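Long-range contacts in envelopment polyprotein (Bovine Schmallenberg virus BH80/Germany/2011, PDB 7A56), which probably drives fusion of the viral and host membranes during cell entry, its Gc portion being a class II fusion protein seen here in the postfusion form: residues F117-T121 / C264-Y270; E186-K192 / P239-K245; K248-I254 / L310-L316. One frame throughout, in Å; residues are numbered along the deposited sequence.

Contact 1 (F117-T121 / C264-Y270); sequences FLYET and CGSVQLY
Y119 and Q268 stack across this contact: the side-chain amide of Q268 lies over one face of the phenol ring, the two planes only 9° apart. CG of Q268 sits 3.5 Å from the ring centroid, almost on its normal, a CH-pi contact, while NE2 reaches 3.4 Å from CE2 of Y119. A flat, polar-ended residue suits this place, because its methylenes and amide can lie against the ring while its tip still bonds elsewhere. The amide is held flat by what surrounds it: NE2 donates to O of G265 at 2.9 Å and also to the carbonyl of D256, and OE1 accepts from the backbone of G258. The ring comes over Q268 because CG of Y119 stands between its own backbone N and carbonyl carbon (chi1 58°), and its hydroxyl is tied to the carbonyl of N255. Near that hydroxyl, CA of G265 lies 3.5 Å from OH of Y119, so the glycine backbone, at a positive phi, packs directly against it.

Beside the stack, E120 and L269 form a single antiparallel hydrogen-bonded bridge, N of each meeting O of the other at 2.8 Å in nearly straight bonds. One residue on, T121 turns OG1 away from its backbone N (chi1 -166°) and donates to O of V267 at 2.7 Å, extending the pairing with a side chain. A water bridges OE1 of E120 and O of L269.

Around this centre, the C264-C307 disulfide fixes the start of 264-270. On the long strand 98-134, L118 and Y119 both face I189 of the neighbouring strand 187-192, a classic beta bulge; strand 268-270 pairs in turn with strand 273-275, and V267 and L269 rest on strand 172-183.

Contact 2 (E186-K192 / P239-K245); sequences EYKIYKK and PNIIAVK
I189 and A243 face each other as a non-hydrogen-bonded pair in an antiparallel beta ladder, its strands at 152°, in this class II fusion protein. The small methyl of A243 makes a shallow hollow that CD1 of I189 enters, at 3.8 Å from CB of A243. The other branch of I189, CG2, leans toward I241 and meets its CG2 at 3.7 Å, so the two branches of one side chain pack against two neighbours.

On the face bearing Y190, I242 and V244, the tyrosine is the large bump: CE1 of its ring lies 3.8 Å from CG2 of V244, and its CB packs on CG1 of I242. Four backbone bonds join K188 to V244 and Y190 to I242, and N of K192 donates to O of N240.

At the far end the aliphatic chain of K245 runs over one face of the Y187 ring, CD standing 4.0 Å from the ring centroid. Lysine suits this spot: its methylenes pack on the ring while its ammonium group reaches E186, which also pairs with R184. A bend at the last torsion (chi4 53°) brings NZ of K245 to OE2 of E186, a salt bridge of 2.8 Å, and to O of E186 at 3.2 Å.

Contact 3 (K248-I254 / L310-L316); sequences KVYVGDI and LEQDNTL
L310 and I254 pack at about a right angle, CD2 of the leucine 3.8 Å from CG1 of the isoleucine, while CB of L310 rests on CB of Y250. The leucine's two methyls spread over several neighbours: CD1 lies against Y250 and I254, and CD2 passes close to CA of G252. G252, in an extended shape open to glycine (phi 147°), brings its bare CA against that methyl, and an inverse gamma turn centred on D253 follows. A second apolar group forms at L316, whose CD1 meets CG1 of V249 at 3.6 Å and CG1 of V251 tip to tip. Branched side chains suit these positions, presenting methyls in more than one direction.

Between the two groups runs a short antiparallel beta ladder, Y250 opposite Q312 and V251 opposite E311, which adds strand 311-312 to the edge of strand 248-251; the latter pairs on its other side with strand 241-245. N of V251 donates to O of E311 at 3.1 Å, and N of D313 to O of V249 at 2.9 Å. The Y250 ring takes CG of Q312 over one face, and O of L310 approaches its edge near the ring plane. Extended from a CG anti to the backbone N (chi1 -177°), Q312 carries its amide across the K248 chain at a slant, where CE of the lysine lies 3.1 Å from OE1 of Q312.

Farther out, a water joins N of V249, NE2 of Q312 and O of D313, and another links O of V251 with N of E311. D313 starts a type I turn to L316; its OD1 accepts from N of T315, an Asx turn, and also from OG1 of T315 at 2.6 Å. The carboxylate of E311 salt-bridges R116 of the third subunit, and OD2 of D253 accepts from S259 and N of D256 of that subunit.

Overall arrangement
From the N terminus, the chain first lays down 117-121, on long strand 98-134, and closes contact 1 only on reaching 264-270. Within that loop lies all of contact 2, which brings 239-245 back beside 186-192. A short turn then leads into 248-254; this segment also precedes 264-270, but its partner 310-316 follows it, so contacts 1 and 3 cross. Contact 2 closes before contact 3 opens. Strands 98-134, 187-192, 241-245, 248-251 and 311-312 lie side by side in that order, most brought together from distant sequence, 241-245 and 248-251 being a hairpin. The centres of contacts 1 and 3 are about 16 Å apart, yet these two also touch, C264 meeting D253 and L310.

Contact 1 (F117-T121 / C264-Y270)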
loop_
_atom_site.group_PDB
_atom_site.type_symbol
_atom_site.label_atom_id
_atom_site.label_comp_id
_atom_site.label_asym_id
_atom_site.label_seq_id
_atom_site.Cartn_x
_atom_site.Cartn_y
_atom_site.Cartn_z
ATOM N N PHE A 117 -15.207 3.843 -15.205
ATOM C CA PHE A 117 -15.570 5.240 -15.129
ATOM C C PHE A 117 -16.595 5.440 -14.019
ATOM O O PHE A 117 -17.589 4.698 -13.942
ATOM C CB PHE A 117 -16.118 5.712 -16.463
ATOM C CG PHE A 117 -16.756 7.073 -16.374
ATOM C CD1 PHE A 117 -15.984 8.224 -16.422
ATOM C CD2 PHE A 117 -18.134 7.191 -16.233
ATOM C CE1 PHE A 117 -16.614 9.485 -16.337
ATOM C CE2 PHE A 117 -18.714 8.418 -16.141
ATOM C CZ PHE A 117 -17.948 9.549 -16.221
ATOM N N LEU A 118 -16.345 6.441 -13.159
ATOM C CA LEU A 118 -17.293 6.833 -12.110
ATOM C C LEU A 118 -18.093 8.095 -12.439
ATOM O O LEU A 118 -19.320 8.041 -12.405
ATOM C CB LEU A 118 -16.578 7.050 -10.767
ATOM C CG LEU A 118 -15.836 5.840 -10.205
ATOM C CD1 LEU A 118 -15.306 6.282 -8.830
ATOM C CD2 LEU A 118 -16.726 4.616 -10.133
ATOM N N TYR A 119 -17.431 9.217 -12.751
ATOM C CA TYR A 119 -18.200 10.447 -12.953
ATOM C C TYR A 119 -17.263 11.517 -13.503
ATOM O O TYR A 119 -16.040 11.386 -13.437
ATOM C CB TYR A 119 -18.844 10.917 -11.633
ATOM C CG TYR A 119 -17.814 11.172 -10.525
ATOM C CD1 TYR A 119 -17.059 12.358 -10.523
ATOM C CD2 TYR A 119 -17.649 10.258 -9.462
ATOM C CE1 TYR A 119 -16.180 12.635 -9.531
ATOM C CE2 TYR A 119 -16.730 10.496 -8.464
ATOM C CZ TYR A 119 -15.996 11.682 -8.505
ATOM O OH TYR A 119 -15.051 11.946 -7.541
ATOM N N GLU A 120 -17.846 12.605 -13.988
ATOM C CA GLU A 120 -17.122 13.827 -14.304
ATOM C C GLU A 120 -17.386 14.849 -13.210
ATOM O O GLU A 120 -18.455 14.842 -12.595
ATOM C CB GLU A 120 -17.579 14.432 -15.637
ATOM C CG GLU A 120 -17.070 13.797 -16.851
ATOM C CD GLU A 120 -17.652 14.438 -18.106
ATOM O OE1 GLU A 120 -18.907 14.465 -18.250
ATOM O OE2 GLU A 120 -16.853 14.927 -18.940
ATOM N N THR A 121 -16.416 15.751 -12.994
ATOM C CA THR A 121 -16.610 16.881 -12.085
ATOM C C THR A 121 -15.902 18.092 -12.689
ATOM O O THR A 121 -15.149 17.987 -13.670
ATOM C CB THR A 121 -16.138 16.573 -10.616
ATOM O OG1 THR A 121 -16.651 17.567 -9.708
ATOM C CG2 THR A 121 -14.560 16.521 -10.454
ATOM N N CYS A 264 -12.055 16.731 -3.709
ATOM C CA CYS A 264 -12.265 16.731 -5.148
ATOM C C CYS A 264 -13.423 15.804 -5.512
ATOM O O CYS A 264 -13.517 14.691 -4.992
ATOM C CB CYS A 264 -10.967 16.274 -5.897
ATOM S SG CYS A 264 -11.265 16.118 -7.705
ATOM N N GLY A 265 -14.308 16.258 -6.417
ATOM C CA GLY A 265 -15.383 15.382 -6.877
ATOM C C GLY A 265 -16.621 15.301 -5.973
ATOM O O GLY A 265 -17.315 14.267 -5.970
ATOM N N SER A 266 -16.898 16.337 -5.168
ATOM C CA SER A 266 -18.125 16.369 -4.360
ATOM C C SER A 266 -19.375 16.628 -5.189
ATOM O O SER A 266 -20.508 16.461 -4.681
ATOM C CB SER A 266 -18.011 17.423 -3.236
ATOM O OG SER A 266 -17.929 18.739 -3.778
ATOM N N VAL A 267 -19.234 17.050 -6.441
ATOM C CA VAL A 267 -20.370 17.144 -7.353
ATOM C C VAL A 267 -20.063 16.267 -8.551
ATOM O O VAL A 267 -18.992 16.422 -9.169
ATOM C CB VAL A 267 -20.645 18.584 -7.812
ATOM C CG1 VAL A 267 -21.856 18.601 -8.762
ATOM C CG2 VAL A 267 -20.998 19.463 -6.567
ATOM N N GLN A 268 -20.980 15.350 -8.880
ATOM C CA GLN A 268 -20.607 14.229 -9.764
ATOM C C GLN A 268 -21.643 14.101 -10.866
ATOM O O GLN A 268 -22.821 13.864 -10.589
ATOM C CB GLN A 268 -20.490 12.907 -8.997
ATOM C CG GLN A 268 -19.544 12.980 -7.811
ATOM C CD GLN A 268 -19.641 11.776 -6.885
ATOM O OE1 GLN A 268 -20.491 10.900 -7.019
ATOM N NE2 GLN A 268 -18.717 11.702 -5.980
ATOM N N LEU A 269 -21.202 14.271 -12.112
ATOM C CA LEU A 269 -22.039 14.111 -13.293
ATOM C C LEU A 269 -21.757 12.752 -13.898
ATOM O O LEU A 269 -20.618 12.478 -14.307
ATOM C CB LEU A 269 -21.748 15.209 -14.313
ATOM C CG LEU A 269 -22.509 15.111 -15.641
ATOM C CD1 LEU A 269 -23.919 15.512 -15.416
ATOM C CD2 LEU A 269 -21.858 16.047 -16.667
ATOM N N TYR A 270 -22.780 11.903 -13.958
ATOM C CA TYR A 270 -22.615 10.579 -14.541
ATOM C C TYR A 270 -23.872 10.233 -15.330
ATOM O O TYR A 270 -24.767 11.065 -15.526
ATOM C CB TYR A 270 -22.268 9.536 -13.469
ATOM C CG TYR A 270 -23.417 9.088 -12.594
ATOM C CD1 TYR A 270 -24.200 10.002 -11.910
ATOM C CD2 TYR A 270 -23.704 7.735 -12.441
ATOM C CE1 TYR A 270 -25.238 9.583 -11.109
ATOM C CE2 TYR A 270 -24.744 7.307 -11.644
ATOM C CZ TYR A 270 -25.502 8.230 -10.985
ATOM O OH TYR A 270 -26.534 7.787 -10.199
HETATM O O HOH W 1 -20.519 12.060 -17.200
HETATM O O HOH W 2 -16.025 18.723 -7.289
#

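Contact 2 (E186-K192 / P239-K245)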
loop_
_atom_site.group_PDB
_atom_site.type_symbol
_atom_site.label_atom_id
_atom_site.label_comp_id
_atom_site.label_asym_id
_atom_site.label_seq_id
_atom_site.Cartn_x
_atom_site.Cartn_y
_atom_site.Cartn_z
ATOM N N GLU A 186 -14.468 18.974 -16.163
ATOM C CA GLU A 186 -13.020 19.188 -16.302
ATOM C C GLU A 186 -12.198 17.915 -16.027
ATOM O O GLU A 186 -11.187 17.700 -16.698
ATOM C CB GLU A 186 -12.560 20.329 -15.379
ATOM C CG GLU A 186 -13.152 21.722 -15.805
ATOM C CD GLU A 186 -12.347 22.343 -16.928
ATOM O OE1 GLU A 186 -12.733 23.424 -17.439
ATOM O OE2 GLU A 186 -11.279 21.738 -17.280
ATOM N N TYR A 187 -12.634 17.058 -15.094
ATOM C CA TYR A 187 -11.904 15.819 -14.793
ATOM C C TYR A 187 -12.874 14.642 -14.849
ATOM O O TYR A 187 -14.055 14.783 -14.493
ATOM C CB TYR A 187 -11.255 15.840 -13.388
ATOM C CG TYR A 187 -10.185 16.884 -13.127
ATOM C CD1 TYR A 187 -10.525 18.226 -12.883
ATOM C CD2 TYR A 187 -8.819 16.515 -13.068
ATOM C CE1 TYR A 187 -9.547 19.168 -12.607
ATOM C CE2 TYR A 187 -7.834 17.459 -12.796
ATOM C CZ TYR A 187 -8.202 18.787 -12.559
ATOM O OH TYR A 187 -7.236 19.733 -12.270
ATOM N N LYS A 188 -12.366 13.477 -15.299
ATOM C CA LYS A 188 -13.096 12.207 -15.279
ATOM C C LYS A 188 -12.476 11.319 -14.218
ATOM O O LYS A 188 -11.265 11.139 -14.199
ATOM C CB LYS A 188 -13.057 11.476 -16.625
ATOM C CG LYS A 188 -13.438 12.362 -17.819
ATOM C CD LYS A 188 -13.652 11.519 -19.092
ATOM C CE LYS A 188 -14.564 12.246 -20.104
ATOM N NZ LYS A 188 -14.047 13.593 -20.460
ATOM N N ILE A 189 -13.310 10.745 -13.372
ATOM C CA ILE A 189 -12.876 9.990 -12.214
ATOM C C ILE A 189 -13.223 8.530 -12.467
ATOM O O ILE A 189 -14.343 8.210 -12.947
ATOM C CB ILE A 189 -13.492 10.526 -10.901
ATOM C CG1 ILE A 189 -12.773 11.810 -10.410
ATOM C CG2 ILE A 189 -13.355 9.454 -9.792
ATOM C CD1 ILE A 189 -12.757 13.035 -11.324
ATOM N N TYR A 190 -12.200 7.649 -12.210
ATOM C CA TYR A 190 -12.242 6.199 -12.378
ATOM C C TYR A 190 -11.843 5.476 -11.097
ATOM O O TYR A 190 -11.061 5.978 -10.290
ATOM C CB TYR A 190 -11.271 5.735 -13.451
ATOM C CG TYR A 190 -11.560 6.338 -14.810
ATOM C CD1 TYR A 190 -11.072 7.588 -15.147
ATOM C CD2 TYR A 190 -12.244 5.611 -15.769
ATOM C CE1 TYR A 190 -11.327 8.143 -16.408
ATOM C CE2 TYR A 190 -12.480 6.128 -17.026
ATOM C CZ TYR A 190 -12.006 7.391 -17.336
ATOM O OH TYR A 190 -12.205 7.896 -18.601
ATOM N N LYS A 191 -12.389 4.276 -10.929
ATOM C CA LYS A 191 -12.062 3.404 -9.810
ATOM C C LYS A 191 -11.393 2.121 -10.336
ATOM O O LYS A 191 -11.834 1.560 -11.350
ATOM C CB LYS A 191 -13.322 3.040 -9.046
ATOM C CG LYS A 191 -13.049 2.364 -7.717
ATOM C CD LYS A 191 -14.395 2.037 -7.055
ATOM C CE LYS A 191 -14.192 1.582 -5.627
ATOM N NZ LYS A 191 -15.492 1.419 -4.858
ATOM N N LYS A 192 -10.426 1.609 -9.576
ATOM C CA LYS A 192 -9.768 0.318 -9.938
ATOM C C LYS A 192 -10.805 -0.808 -9.915
ATOM O O LYS A 192 -11.607 -0.902 -8.973
ATOM C CB LYS A 192 -8.640 0.053 -8.943
ATOM C CG LYS A 192 -7.784 -1.238 -9.236
ATOM C CD LYS A 192 -6.409 -1.151 -8.539
ATOM C CE LYS A 192 -6.565 -1.181 -7.050
ATOM N NZ LYS A 192 -5.331 -0.693 -6.343
ATOM N N PRO A 239 -3.201 3.051 -7.581
ATOM C CA PRO A 239 -4.177 3.801 -6.785
ATOM C C PRO A 239 -5.593 3.264 -6.945
ATOM O O PRO A 239 -5.977 2.746 -7.993
ATOM C CB PRO A 239 -4.077 5.229 -7.352
ATOM C CG PRO A 239 -3.623 5.049 -8.748
ATOM C CD PRO A 239 -2.574 3.889 -8.621
ATOM N N ASN A 240 -6.401 3.444 -5.907
ATOM C CA ASN A 240 -7.763 2.920 -6.004
ATOM C C ASN A 240 -8.657 3.834 -6.834
ATOM O O ASN A 240 -9.474 3.361 -7.626
ATOM C CB ASN A 240 -8.342 2.732 -4.610
ATOM C CG ASN A 240 -8.710 1.302 -4.371
ATOM O OD1 ASN A 240 -7.830 0.402 -4.318
ATOM N ND2 ASN A 240 -10.016 1.049 -4.293
ATOM N N ILE A 241 -8.491 5.132 -6.689
ATOM C CA ILE A 241 -9.281 6.100 -7.450
ATOM C C ILE A 241 -8.314 7.061 -8.114
ATOM O O ILE A 241 -7.327 7.479 -7.512
ATOM C CB ILE A 241 -10.293 6.845 -6.546
ATOM C CG1 ILE A 241 -11.386 5.851 -6.132
ATOM C CG2 ILE A 241 -10.946 8.066 -7.292
ATOM C CD1 ILE A 241 -12.378 6.347 -5.152
ATOM N N ILE A 242 -8.619 7.437 -9.340
ATOM C CA ILE A 242 -7.811 8.400 -10.067
ATOM C C ILE A 242 -8.704 9.452 -10.716
ATOM O O ILE A 242 -9.888 9.228 -10.968
ATOM C CB ILE A 242 -6.976 7.706 -11.178
ATOM C CG1 ILE A 242 -7.931 6.985 -12.149
ATOM C CG2 ILE A 242 -5.936 6.788 -10.530
ATOM C CD1 ILE A 242 -7.229 6.458 -13.457
ATOM N N ALA A 243 -8.081 10.564 -11.090
ATOM C CA ALA A 243 -8.763 11.576 -11.867
ATOM C C ALA A 243 -7.924 11.817 -13.111
ATOM O O ALA A 243 -6.699 11.781 -13.052
ATOM C CB ALA A 243 -8.988 12.868 -11.060
ATOM N N VAL A 244 -8.579 11.967 -14.249
ATOM C CA VAL A 244 -7.918 12.027 -15.548
ATOM C C VAL A 244 -8.278 13.346 -16.211
ATOM O O VAL A 244 -9.469 13.690 -16.302
ATOM C CB VAL A 244 -8.315 10.832 -16.430
ATOM C CG1 VAL A 244 -7.708 10.980 -17.815
ATOM C CG2 VAL A 244 -7.812 9.503 -15.750
ATOM N N LYS A 245 -7.251 14.084 -16.653
ATOM C CA LYS A 245 -7.442 15.305 -17.437
ATOM C C LYS A 245 -6.348 15.390 -18.490
ATOM O O LYS A 245 -5.157 15.354 -18.160
ATOM C CB LYS A 245 -7.433 16.579 -16.577
ATOM C CG LYS A 245 -7.556 17.898 -17.395
ATOM C CD LYS A 245 -7.992 19.025 -16.477
ATOM C CE LYS A 245 -8.456 20.242 -17.264
ATOM N NZ LYS A 245 -9.501 19.882 -18.260
HETATM O O HOH W 3 -11.227 14.712 -19.070
#

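Contact 3 (K248-I254 / L310-L316)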
loop_
_atom_site.group_PDB
_atom_site.type_symbol
_atom_site.label_atom_id
_atom_site.label_comp_id
_atom_site.label_asym_id
_atom_site.label_seq_id
_atom_site.Cartn_x
_atom_site.Cartn_y
_atom_site.Cartn_z
ATOM N N LYS A 248 -3.597 12.823 -18.644
ATOM C CA LYS A 248 -2.738 12.695 -17.470
ATOM C C LYS A 248 -3.527 12.207 -16.259
ATOM O O LYS A 248 -4.707 12.559 -16.089
ATOM C CB LYS A 248 -2.053 14.024 -17.156
ATOM C CG LYS A 248 -1.108 14.433 -18.285
ATOM C CD LYS A 248 -0.974 15.932 -18.348
ATOM C CE LYS A 248 -0.063 16.485 -17.264
ATOM N NZ LYS A 248 1.178 17.120 -17.855
ATOM N N VAL A 249 -2.843 11.433 -15.399
ATOM C CA VAL A 249 -3.437 10.736 -14.265
ATOM C C VAL A 249 -3.057 11.478 -12.995
ATOM O O VAL A 249 -1.872 11.693 -12.735
ATOM C CB VAL A 249 -2.999 9.251 -14.213
ATOM C CG1 VAL A 249 -3.767 8.511 -13.105
ATOM C CG2 VAL A 249 -3.310 8.579 -15.526
ATOM N N TYR A 250 -4.077 11.859 -12.193
ATOM C CA TYR A 250 -3.972 12.557 -10.920
ATOM C C TYR A 250 -4.459 11.681 -9.781
ATOM O O TYR A 250 -5.429 10.917 -9.902
ATOM C CB TYR A 250 -4.826 13.861 -10.906
ATOM C CG TYR A 250 -4.368 14.798 -11.952
ATOM C CD1 TYR A 250 -4.764 14.612 -13.276
ATOM C CD2 TYR A 250 -3.494 15.831 -11.654
ATOM C CE1 TYR A 250 -4.309 15.419 -14.266
ATOM C CE2 TYR A 250 -3.049 16.671 -12.667
ATOM C CZ TYR A 250 -3.481 16.458 -13.953
ATOM O OH TYR A 250 -3.056 17.250 -14.968
ATOM N N VAL A 251 -3.807 11.830 -8.655
ATOM C CA VAL A 251 -4.135 11.028 -7.496
ATOM C C VAL A 251 -4.206 11.942 -6.288
ATOM O O VAL A 251 -3.532 12.981 -6.221
ATOM C CB VAL A 251 -3.071 9.918 -7.244
ATOM C CG1 VAL A 251 -3.043 8.861 -8.425
ATOM C CG2 VAL A 251 -1.709 10.568 -7.096
ATOM N N GLY A 252 -4.969 11.499 -5.301
ATOM C CA GLY A 252 -5.112 12.286 -4.053
ATOM C C GLY A 252 -6.512 12.129 -3.448
ATOM O O GLY A 252 -7.152 11.103 -3.625
ATOM N N ASP A 253 -6.943 13.193 -2.753
ATOM C CA ASP A 253 -8.246 13.377 -2.076
ATOM C C ASP A 253 -9.469 13.336 -2.977
ATOM O O ASP A 253 -9.931 14.413 -3.379
ATOM C CB ASP A 253 -8.257 14.751 -1.371
ATOM C CG ASP A 253 -7.988 14.628 0.124
ATOM O OD1 ASP A 253 -7.720 13.451 0.475
ATOM O OD2 ASP A 253 -8.068 15.646 0.916
ATOM N N ILE A 254 -9.919 12.145 -3.450
ATOM C CA ILE A 254 -10.933 12.082 -4.519
ATOM C C ILE A 254 -12.104 11.234 -4.048
ATOM O O ILE A 254 -11.920 10.096 -3.613
ATOM C CB ILE A 254 -10.405 11.513 -5.855
ATOM C CG1 ILE A 254 -9.225 12.332 -6.445
ATOM C CG2 ILE A 254 -11.558 11.399 -6.879
ATOM C CD1 ILE A 254 -8.389 11.478 -7.578
ATOM N N LEU A 310 -4.771 18.385 -7.080
ATOM C CA LEU A 310 -4.328 17.003 -7.197
ATOM C C LEU A 310 -2.977 16.959 -7.899
ATOM O O LEU A 310 -2.706 17.757 -8.801
ATOM C CB LEU A 310 -5.325 16.180 -7.994
ATOM C CG LEU A 310 -6.742 16.061 -7.427
ATOM C CD1 LEU A 310 -7.554 15.398 -8.503
ATOM C CD2 LEU A 310 -6.729 15.170 -6.152
ATOM N N GLU A 311 -2.146 16.004 -7.486
ATOM C CA GLU A 311 -0.814 15.793 -8.065
ATOM C C GLU A 311 -0.856 14.818 -9.228
ATOM O O GLU A 311 -1.493 13.758 -9.159
ATOM C CB GLU A 311 0.145 15.278 -7.003
ATOM C CG GLU A 311 0.319 16.272 -5.871
ATOM C CD GLU A 311 1.530 15.964 -5.010
ATOM O OE1 GLU A 311 1.989 14.795 -5.039
ATOM O OE2 GLU A 311 2.021 16.905 -4.329
ATOM N N GLN A 312 -0.200 15.184 -10.311
ATOM C CA GLN A 312 -0.138 14.277 -11.422
ATOM C C GLN A 312 0.888 13.219 -11.036
ATOM O O GLN A 312 1.896 13.540 -10.407
ATOM C CB GLN A 312 0.290 15.003 -12.689
ATOM C CG GLN A 312 0.293 14.062 -13.866
ATOM C CD GLN A 312 1.240 14.490 -14.944
ATOM O OE1 GLN A 312 1.759 15.606 -14.920
ATOM N NE2 GLN A 312 1.464 13.616 -15.909
ATOM N N ASP A 313 0.597 11.969 -11.337
ATOM C CA ASP A 313 1.533 10.864 -11.094
ATOM C C ASP A 313 2.091 10.453 -12.453
ATOM O O ASP A 313 1.444 9.739 -13.231
ATOM C CB ASP A 313 0.832 9.743 -10.318
ATOM C CG ASP A 313 1.785 8.588 -9.944
ATOM O OD1 ASP A 313 2.889 8.516 -10.503
ATOM O OD2 ASP A 313 1.432 7.732 -9.115
ATOM N N ASN A 314 3.319 10.898 -12.740
ATOM C CA ASN A 314 3.974 10.586 -14.005
ATOM C C ASN A 314 4.286 9.108 -14.177
ATOM O O ASN A 314 4.530 8.695 -15.309
ATOM C CB ASN A 314 5.271 11.363 -14.166
ATOM C CG ASN A 314 5.022 12.734 -14.667
ATOM O OD1 ASN A 314 5.287 13.715 -13.978
ATOM N ND2 ASN A 314 4.448 12.825 -15.862
ATOM N N THR A 315 4.225 8.298 -13.117
ATOM C CA THR A 315 4.462 6.867 -13.320
ATOM C C THR A 315 3.253 6.177 -13.913
ATOM O O THR A 315 3.373 5.043 -14.388
ATOM C CB THR A 315 4.847 6.192 -12.009
ATOM O OG1 THR A 315 3.717 6.112 -11.119
ATOM C CG2 THR A 315 6.067 6.928 -11.336
ATOM N N LEU A 316 2.077 6.837 -13.923
ATOM C CA LEU A 316 0.865 6.211 -14.441
ATOM C C LEU A 316 0.590 6.719 -15.848
ATOM O O LEU A 316 0.684 7.925 -16.113
ATOM C CB LEU A 316 -0.375 6.525 -13.566
ATOM C CG LEU A 316 -0.261 6.079 -12.102
ATOM C CD1 LEU A 316 -1.342 6.630 -11.180
ATOM C CD2 LEU A 316 -0.258 4.552 -11.978
HETATM O O HOH W 4 0.091 10.911 -15.529
HETATM O O HOH W 5 -2.993 15.355 -4.703
#